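Local coordinates for uncharacterized protein (Bacteroides ovatus, PDB 4FS7), which is of unknown function but, as an extracellular protein built of BspA-type leucine-rich repeats, probably binds other proteins, at residues 11-25 with 56-70. Sequence-based numbering, arbitrary orientation.
Sequences YNFTKEHGTVEVSGL and KYDVVSIGYAAFQGC
Strands 19-25 and 56-62 run parallel, their short axes 4.5 Å apart at 47°, and five backbone hydrogen bonds tie the segments together, the outermost using Gly18 O before one strand (from Asp58 N, 2.9 Å) and Gly63 N after the other (to Val22 O). On the buried face, Val22 is the hub: with CG1 anti to the backbone N (chi1 174°), that methyl lies 3.7 Å from Phe67 CZ, while its CG2 turns to Val59 CG1. Val59 CG2 meets Val20 CG2 and the Tyr11 ring. Leu25 crosses Phe67 nearly at right angles, its CG 3.5 Å from Phe67 CE1 and its CD2 at the ring edge. At the other end Phe13 CE1 sits over one face of the Tyr57 ring, towards its rim, the planes inclined at 57°. Thr19 lies on the face of Glu21 and Ser61; its CB touches Val60 CG2 at 3.7 Å, and its OG1 accepts from Thr14 OG1 while donating to Glu16 O at 2.6 Å. A valine in place of Thr19 would probably leave the Thr14 hydroxyl and Glu16 carbonyl without this link, loosening the 16-19 turn. In the mixed sheet at the N-terminal end of the elongated leucine-rich-repeat chain, consistent with an end cap, strand 9-13 pairs antiparallel with 19-25, broken by a classic bulge where Ser23 and Gly24 both face Thr10, and 55-62 continues to 49-52 and, in parallel, 84-85.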
ATOM      1  N   TYR A  11      10.437  22.164  31.823  1.00 14.93           N
ATOM      2  CA  TYR A  11       9.039  22.049  32.151  1.00 14.63           C
ATOM      3  C   TYR A  11       8.307  23.315  31.808  1.00 15.40           C
ATOM      4  O   TYR A  11       8.856  24.434  31.960  1.00 18.03           O
ATOM      5  CB  TYR A  11       8.837  21.731  33.647  1.00 14.37           C
ATOM      6  CG  TYR A  11       9.480  20.426  34.071  1.00 13.16           C
ATOM      7  CD1 TYR A  11       8.752  19.237  33.956  1.00 13.76           C
ATOM      8  CD2 TYR A  11      10.795  20.343  34.504  1.00 14.61           C
ATOM      9  CE1 TYR A  11       9.305  18.037  34.291  1.00 12.97           C
ATOM     10  CE2 TYR A  11      11.342  19.143  34.883  1.00 14.29           C
ATOM     11  CZ  TYR A  11      10.603  17.963  34.718  1.00 13.79           C
ATOM     12  OH  TYR A  11      11.206  16.762  35.066  1.00 14.78           O
ATOM     13  N   ASN A  12       7.058  23.146  31.412  1.00 16.05           N
ATOM     14  CA  ASN A  12       6.110  24.226  31.265  1.00 16.74           C
ATOM     15  C   ASN A  12       4.898  23.998  32.173  1.00 17.13           C
ATOM     16  O   ASN A  12       4.403  22.880  32.282  1.00 17.33           O
ATOM     17  CB  ASN A  12       5.598  24.375  29.827  1.00 17.47           C
ATOM     18  CG  ASN A  12       6.665  24.773  28.843  1.00 21.65           C
ATOM     19  OD1 ASN A  12       7.797  25.032  29.191  1.00 26.82           O
ATOM     20  ND2 ASN A  12       6.313  24.703  27.561  1.00 30.96           N
ATOM     21  N   PHE A  13       4.414  25.052  32.810  1.00 19.74           N
ATOM     22  CA  PHE A  13       3.153  24.960  33.541  1.00 20.59           C
ATOM     23  C   PHE A  13       1.997  24.665  32.590  1.00 22.90           C
ATOM     24  O   PHE A  13       1.960  25.178  31.446  1.00 25.52           O
ATOM     25  CB  PHE A  13       2.869  26.237  34.343  1.00 22.38           C
ATOM     26  CG  PHE A  13       3.939  26.553  35.333  1.00 21.09           C
ATOM     27  CD1 PHE A  13       4.129  25.739  36.432  1.00 20.46           C
ATOM     28  CD2 PHE A  13       4.784  27.623  35.147  1.00 23.24           C
ATOM     29  CE1 PHE A  13       5.133  25.980  37.344  1.00 21.84           C
ATOM     30  CE2 PHE A  13       5.802  27.884  36.047  1.00 22.69           C
ATOM     31  CZ  PHE A  13       5.985  27.047  37.159  1.00 22.05           C
ATOM     32  N   THR A  14       1.088  23.811  33.046  1.00 23.28           N
ATOM     33  CA  THR A  14      -0.133  23.453  32.317  1.00 24.06           C
ATOM     34  C   THR A  14      -1.369  23.902  33.096  1.00 28.82           C
ATOM     35  O   THR A  14      -1.277  24.248  34.285  1.00 30.83           O
ATOM     36  CB  THR A  14      -0.165  21.931  31.883  1.00 25.96           C
ATOM     37  OG1 THR A  14       0.261  21.045  32.942  1.00 25.02           O
ATOM     38  CG2 THR A  14       0.768  21.720  30.687  1.00 26.36           C
ATOM     39  N   LYS A  15      -2.518  23.950  32.420  1.00 30.63           N
ATOM     40  CA  LYS A  15      -3.698  24.626  32.974  1.00 34.63           C
ATOM     41  C   LYS A  15      -4.209  23.976  34.264  1.00 34.53           C
ATOM     42  O   LYS A  15      -4.685  24.679  35.164  1.00 39.44           O
ATOM     43  CB  LYS A  15      -4.828  24.691  31.932  1.00 35.87           C
ATOM     44  CG  LYS A  15      -6.090  25.437  32.410  1.00 39.83           C
ATOM     45  N   GLU A  16      -4.151  22.649  34.349  1.00 33.79           N
ATOM     46  CA  GLU A  16      -4.612  21.947  35.537  1.00 32.54           C
ATOM     47  C   GLU A  16      -3.780  22.350  36.759  1.00 31.46           C
ATOM     48  O   GLU A  16      -2.530  22.381  36.710  1.00 30.70           O
ATOM     49  CB  GLU A  16      -4.577  20.427  35.329  1.00 34.25           C
ATOM     50  CG  GLU A  16      -5.225  19.619  36.459  1.00 35.03           C
ATOM     51  CD  GLU A  16      -5.133  18.119  36.235  1.00 42.98           C
ATOM     52  OE1 GLU A  16      -4.856  17.719  35.089  1.00 46.94           O
ATOM     53  OE2 GLU A  16      -5.325  17.339  37.197  1.00 49.41           O
ATOM     54  N   HIS A  17      -4.483  22.658  37.857  1.00 30.50           N
ATOM     55  CA  HIS A  17      -3.845  23.091  39.096  1.00 29.13           C
ATOM     56  C   HIS A  17      -2.783  22.106  39.532  1.00 25.83           C
ATOM     57  O   HIS A  17      -3.031  20.868  39.634  1.00 25.47           O
ATOM     58  CB  HIS A  17      -4.861  23.265  40.243  1.00 31.68           C
ATOM     59  CG  HIS A  17      -4.219  23.630  41.551  1.00 37.88           C
ATOM     60  ND1 HIS A  17      -3.930  22.698  42.528  1.00 44.83           N
ATOM     61  CD2 HIS A  17      -3.768  24.819  42.026  1.00 43.78           C
ATOM     62  CE1 HIS A  17      -3.346  23.296  43.553  1.00 46.16           C
ATOM     63  NE2 HIS A  17      -3.236  24.583  43.275  1.00 46.56           N
ATOM     64  N   GLY A  18      -1.605  22.660  39.783  1.00 22.69           N
ATOM     65  CA  GLY A  18      -0.472  21.908  40.316  1.00 21.86           C
ATOM     66  C   GLY A  18       0.159  20.921  39.367  1.00 19.77           C
ATOM     67  O   GLY A  18       0.722  19.943  39.823  1.00 19.49           O
ATOM     68  N   THR A  19       0.111  21.211  38.064  1.00 18.90           N
ATOM     69  CA  THR A  19       0.658  20.313  37.034  1.00 17.82           C
ATOM     70  C   THR A  19       1.647  21.001  36.094  1.00 16.17           C
ATOM     71  O   THR A  19       1.612  22.227  35.864  1.00 18.98           O
ATOM     72  CB  THR A  19      -0.443  19.657  36.168  1.00 21.15           C
ATOM     73  OG1 THR A  19      -1.081  20.640  35.346  1.00 22.46           O
ATOM     74  CG2 THR A  19      -1.468  18.921  37.041  1.00 22.29           C
ATOM     75  N   VAL A  20       2.538  20.189  35.548  1.00 15.55           N
ATOM     76  CA  VAL A  20       3.472  20.603  34.520  1.00 14.58           C
ATOM     77  C   VAL A  20       3.545  19.558  33.410  1.00 14.29           C
ATOM     78  O   VAL A  20       3.172  18.373  33.603  1.00 13.98           O
ATOM     79  CB  VAL A  20       4.898  20.866  35.062  1.00 13.64           C
ATOM     80  CG1 VAL A  20       4.928  22.107  36.017  1.00 15.08           C
ATOM     81  CG2 VAL A  20       5.458  19.638  35.750  1.00 14.81           C
ATOM     82  N   GLU A  21       4.002  20.042  32.264  1.00 14.79           N
ATOM     83  CA  GLU A  21       4.341  19.194  31.111  0.50 13.52           C
ATOM     84  C   GLU A  21       5.851  19.234  30.919  1.00 13.52           C
ATOM     85  O   GLU A  21       6.511  20.261  31.106  1.00 15.53           O
ATOM     86  CB  GLU A  21       3.628  19.650  29.795  0.50 15.62           C
ATOM     87  CG  GLU A  21       4.185  20.997  29.236  0.50 14.12           C
ATOM     88  CD  GLU A  21       3.623  21.506  27.890  0.50 17.46           C
ATOM     89  OE1 GLU A  21       2.940  20.788  27.165  0.50 17.02           O
ATOM     90  OE2 GLU A  21       3.899  22.677  27.573  0.50 22.10           O
ATOM     91  N   VAL A  22       6.431  18.113  30.525  1.00 12.98           N
ATOM     92  CA  VAL A  22       7.810  18.085  30.057  1.00 13.17           C
ATOM     93  C   VAL A  22       7.875  18.806  28.718  1.00 14.33           C
ATOM     94  O   VAL A  22       7.132  18.494  27.795  1.00 15.31           O
ATOM     95  CB  VAL A  22       8.274  16.634  29.838  1.00 13.80           C
ATOM     96  CG1 VAL A  22       9.700  16.586  29.198  1.00 15.16           C
ATOM     97  CG2 VAL A  22       8.263  15.883  31.168  1.00 14.78           C
ATOM     98  N   SER A  23       8.725  19.815  28.630  1.00 15.03           N
ATOM     99  CA  SER A  23       8.833  20.606  27.424  1.00 15.99           C
ATOM    100  C   SER A  23      10.127  20.394  26.661  1.00 16.41           C
ATOM    101  O   SER A  23      10.258  20.918  25.547  1.00 22.12           O
ATOM    102  CB  SER A  23       8.585  22.062  27.730  1.00 18.80           C
ATOM    103  OG  SER A  23       9.601  22.543  28.570  1.00 20.93           O
ATOM    104  N   GLY A  24      11.048  19.607  27.173  1.00 16.96           N
ATOM    105  CA  GLY A  24      12.304  19.389  26.477  1.00 20.72           C
ATOM    106  C   GLY A  24      13.415  18.991  27.417  1.00 17.76           C
ATOM    107  O   GLY A  24      13.189  18.686  28.595  1.00 18.13           O
ATOM    108  N   LEU A  25      14.627  19.015  26.880  1.00 19.85           N
ATOM    109  CA  LEU A  25      15.853  18.796  27.614  1.00 20.95           C
ATOM    110  C   LEU A  25      16.659  20.077  27.689  1.00 22.90           C
ATOM    111  O   LEU A  25      16.574  20.926  26.825  1.00 24.22           O
ATOM    112  CB  LEU A  25      16.735  17.762  26.924  1.00 24.46           C
ATOM    113  CG  LEU A  25      16.247  16.329  26.984  1.00 26.26           C
ATOM    114  CD1 LEU A  25      17.147  15.429  26.155  1.00 27.86           C
ATOM    115  CD2 LEU A  25      16.193  15.859  28.437  1.00 26.95           C
ATOM    116  N   LYS A  56       4.979  21.791  44.877  1.00 16.05           N
ATOM    117  CA  LYS A  56       5.147  20.570  44.112  0.50 15.07           C
ATOM    118  C   LYS A  56       4.193  20.579  42.925  1.00 15.91           C
ATOM    119  O   LYS A  56       3.061  21.038  43.006  1.00 18.02           O
ATOM    120  CB  LYS A  56       4.942  19.348  45.012  0.50 15.79           C
ATOM    121  CG  LYS A  56       5.880  19.259  46.180  0.50 20.66           C
ATOM    122  CD  LYS A  56       5.492  18.099  47.097  0.50 22.02           C
ATOM    123  CE  LYS A  56       4.021  18.148  47.513  0.50 23.03           C
ATOM    124  NZ  LYS A  56       3.669  19.370  48.296  0.50 26.79           N
ATOM    125  N   TYR A  57       4.691  20.050  41.815  1.00 14.57           N
ATOM    126  CA  TYR A  57       3.980  19.957  40.572  1.00 15.87           C
ATOM    127  C   TYR A  57       4.045  18.514  40.090  1.00 12.64           C
ATOM    128  O   TYR A  57       5.088  17.913  40.030  1.00 14.63           O
ATOM    129  CB  TYR A  57       4.599  20.902  39.540  1.00 16.70           C
ATOM    130  CG  TYR A  57       4.532  22.336  39.960  1.00 17.30           C
ATOM    131  CD1 TYR A  57       3.419  23.100  39.671  1.00 17.59           C
ATOM    132  CD2 TYR A  57       5.554  22.921  40.645  1.00 15.42           C
ATOM    133  CE1 TYR A  57       3.312  24.422  40.064  1.00 22.45           C
ATOM    134  CE2 TYR A  57       5.456  24.291  41.071  1.00 18.76           C
ATOM    135  CZ  TYR A  57       4.322  25.004  40.776  1.00 19.21           C
ATOM    136  OH  TYR A  57       4.214  26.332  41.201  1.00 23.46           O
ATOM    137  N   ASP A  58       2.893  17.998  39.720  1.00 14.70           N
ATOM    138  CA  ASP A  58       2.781  16.662  39.144  1.00 13.82           C
ATOM    139  C   ASP A  58       3.099  16.732  37.659  1.00 12.85           C
ATOM    140  O   ASP A  58       2.580  17.602  36.973  1.00 14.47           O
ATOM    141  CB  ASP A  58       1.356  16.174  39.359  1.00 15.59           C
ATOM    142  CG  ASP A  58       1.040  15.977  40.852  1.00 18.98           C
ATOM    143  OD1 ASP A  58       1.808  15.272  41.558  1.00 20.21           O
ATOM    144  OD2 ASP A  58       0.057  16.586  41.330  1.00 28.71           O
ATOM    145  N   VAL A  59       3.940  15.810  37.204  1.00 12.21           N
ATOM    146  CA  VAL A  59       4.349  15.729  35.810  1.00 12.16           C
ATOM    147  C   VAL A  59       3.340  14.814  35.091  1.00 12.49           C
ATOM    148  O   VAL A  59       3.425  13.592  35.207  1.00 13.39           O
ATOM    149  CB  VAL A  59       5.789  15.219  35.727  1.00 12.25           C
ATOM    150  CG1 VAL A  59       6.266  15.178  34.250  1.00 13.42           C
ATOM    151  CG2 VAL A  59       6.773  16.070  36.584  1.00 13.65           C
ATOM    152  N   VAL A  60       2.400  15.424  34.366  1.00 12.32           N
ATOM    153  CA  VAL A  60       1.253  14.712  33.843  1.00 13.20           C
ATOM    154  C   VAL A  60       1.192  14.587  32.329  1.00 12.97           C
ATOM    155  O   VAL A  60       0.321  13.909  31.813  1.00 13.54           O
ATOM    156  CB  VAL A  60      -0.065  15.297  34.379  1.00 16.43           C
ATOM    157  CG1 VAL A  60      -0.053  15.260  35.908  1.00 20.93           C
ATOM    158  CG2 VAL A  60      -0.326  16.708  33.858  1.00 19.32           C
ATOM    159  N   SER A  61       2.132  15.205  31.625  1.00 13.02           N
ATOM    160  CA  SER A  61       2.115  15.148  30.174  1.00 12.25           C
ATOM    161  C   SER A  61       3.514  15.408  29.643  1.00 12.05           C
ATOM    162  O   SER A  61       4.383  15.982  30.314  1.00 12.94           O
ATOM    163  CB  SER A  61       1.099  16.105  29.561  1.00 15.34           C
ATOM    164  OG  SER A  61       1.398  17.426  29.876  1.00 17.97           O
ATOM    165  N   ILE A  62       3.701  15.010  28.381  1.00 12.40           N
ATOM    166  CA  ILE A  62       4.864  15.383  27.579  1.00 12.37           C
ATOM    167  C   ILE A  62       4.340  16.295  26.489  1.00 12.87           C
ATOM    168  O   ILE A  62       3.370  15.964  25.797  1.00 13.67           O
ATOM    169  CB  ILE A  62       5.628  14.156  27.030  1.00 12.93           C
ATOM    170  CG1 ILE A  62       6.208  13.352  28.209  1.00 15.38           C
ATOM    171  CG2 ILE A  62       6.747  14.594  26.058  1.00 13.50           C
ATOM    172  CD1 ILE A  62       6.761  12.066  27.819  1.00 18.29           C
ATOM    173  N   GLY A  63       4.965  17.458  26.364  1.00 14.12           N
ATOM    174  CA  GLY A  63       4.471  18.467  25.460  1.00 14.83           C
ATOM    175  C   GLY A  63       4.679  18.176  23.973  1.00 14.90           C
ATOM    176  O   GLY A  63       5.504  17.364  23.582  1.00 15.43           O
ATOM    177  N   TYR A  64       3.926  18.922  23.183  1.00 15.91           N
ATOM    178  CA  TYR A  64       4.104  18.967  21.748  1.00 15.65           C
ATOM    179  C   TYR A  64       5.583  19.146  21.374  1.00 15.98           C
ATOM    180  O   TYR A  64       6.246  20.080  21.837  1.00 17.04           O
ATOM    181  CB  TYR A  64       3.271  20.125  21.204  1.00 18.42           C
ATOM    182  CG  TYR A  64       3.306  20.339  19.716  1.00 21.53           C
ATOM    183  CD1 TYR A  64       4.297  21.116  19.131  1.00 25.75           C
ATOM    184  CD2 TYR A  64       2.341  19.765  18.895  1.00 23.59           C
ATOM    185  CE1 TYR A  64       4.309  21.320  17.733  1.00 29.81           C
ATOM    186  CE2 TYR A  64       2.347  19.969  17.503  1.00 26.35           C
ATOM    187  CZ  TYR A  64       3.336  20.728  16.944  1.00 27.26           C
ATOM    188  OH  TYR A  64       3.354  20.935  15.557  1.00 33.77           O
ATOM    189  N   ALA A  65       6.078  18.263  20.513  1.00 14.73           N
ATOM    190  CA  ALA A  65       7.445  18.327  20.017  1.00 15.74           C
ATOM    191  C   ALA A  65       8.516  18.440  21.112  1.00 16.48           C
ATOM    192  O   ALA A  65       9.605  18.929  20.856  1.00 17.00           O
ATOM    193  CB  ALA A  65       7.604  19.457  18.956  1.00 16.89           C
ATOM    194  N   ALA A  66       8.255  17.876  22.299  1.00 15.01           N
ATOM    195  CA  ALA A  66       9.152  18.142  23.420  1.00 14.79           C
ATOM    196  C   ALA A  66      10.583  17.671  23.159  1.00 15.61           C
ATOM    197  O   ALA A  66      11.557  18.400  23.435  1.00 17.59           O
ATOM    198  CB  ALA A  66       8.597  17.484  24.694  1.00 16.87           C
ATOM    199  N   PHE A  67      10.723  16.479  22.571  1.00 15.43           N
ATOM    200  CA  PHE A  67      12.037  15.900  22.295  1.00 15.56           C
ATOM    201  C   PHE A  67      12.352  15.841  20.783  1.00 16.04           C
ATOM    202  O   PHE A  67      13.249  15.117  20.359  1.00 18.02           O
ATOM    203  CB  PHE A  67      12.206  14.514  22.910  1.00 15.70           C
ATOM    204  CG  PHE A  67      12.146  14.511  24.405  1.00 16.57           C
ATOM    205  CD1 PHE A  67      13.263  14.794  25.165  1.00 20.76           C
ATOM    206  CD2 PHE A  67      10.939  14.261  25.038  1.00 17.42           C
ATOM    207  CE1 PHE A  67      13.161  14.788  26.555  1.00 22.73           C
ATOM    208  CE2 PHE A  67      10.823  14.271  26.381  1.00 17.87           C
ATOM    209  CZ  PHE A  67      11.943  14.529  27.161  1.00 20.71           C
ATOM    210  N   GLN A  68      11.620  16.614  19.995  1.00 16.08           N
ATOM    211  CA  GLN A  68      11.794  16.612  18.538  1.00 17.53           C
ATOM    212  C   GLN A  68      13.241  16.950  18.172  1.00 17.28           C
ATOM    213  O   GLN A  68      13.801  17.967  18.639  1.00 20.43           O
ATOM    214  CB  GLN A  68      10.829  17.598  17.913  1.00 16.77           C
ATOM    215  CG  GLN A  68      10.932  17.738  16.422  1.00 19.30           C
ATOM    216  CD  GLN A  68       9.926  18.724  15.876  1.00 20.52           C
ATOM    217  OE1 GLN A  68       9.885  19.878  16.295  1.00 23.41           O
ATOM    218  NE2 GLN A  68       9.115  18.285  14.923  1.00 24.30           N
ATOM    219  N   GLY A  69      13.872  16.077  17.383  1.00 18.47           N
ATOM    220  CA  GLY A  69      15.242  16.289  16.931  1.00 19.71           C
ATOM    221  C   GLY A  69      16.326  16.001  17.939  1.00 21.20           C
ATOM    222  O   GLY A  69      17.473  16.347  17.701  1.00 23.05           O
ATOM    223  N   CYS A  70      15.990  15.370  19.054  0.80 19.67           N
ATOM    224  CA  CYS A  70      16.981  15.027  20.083  0.80 20.90           C
ATOM    225  C   CYS A  70      17.689  13.737  19.694  0.80 22.90           C
ATOM    226  O   CYS A  70      17.450  12.678  20.256  0.80 22.86           O
ATOM    227  CB  CYS A  70      16.314  14.902  21.456  0.80 21.21           C
ATOM    228  SG  CYS A  70      15.628  16.443  22.132  0.80 22.86           S
TER
HETATM  229  O   HOH W   1      -2.056  18.223  40.629  1.00 41.19           O
HETATM  230  O   HOH W   2       2.278  20.983  24.573  1.00 24.18           O
HETATM  231  O   HOH W   3      11.675  21.169  23.072  1.00 30.96           O
HETATM  232  O   HOH W   4      14.567  19.095  23.839  1.00 39.38           O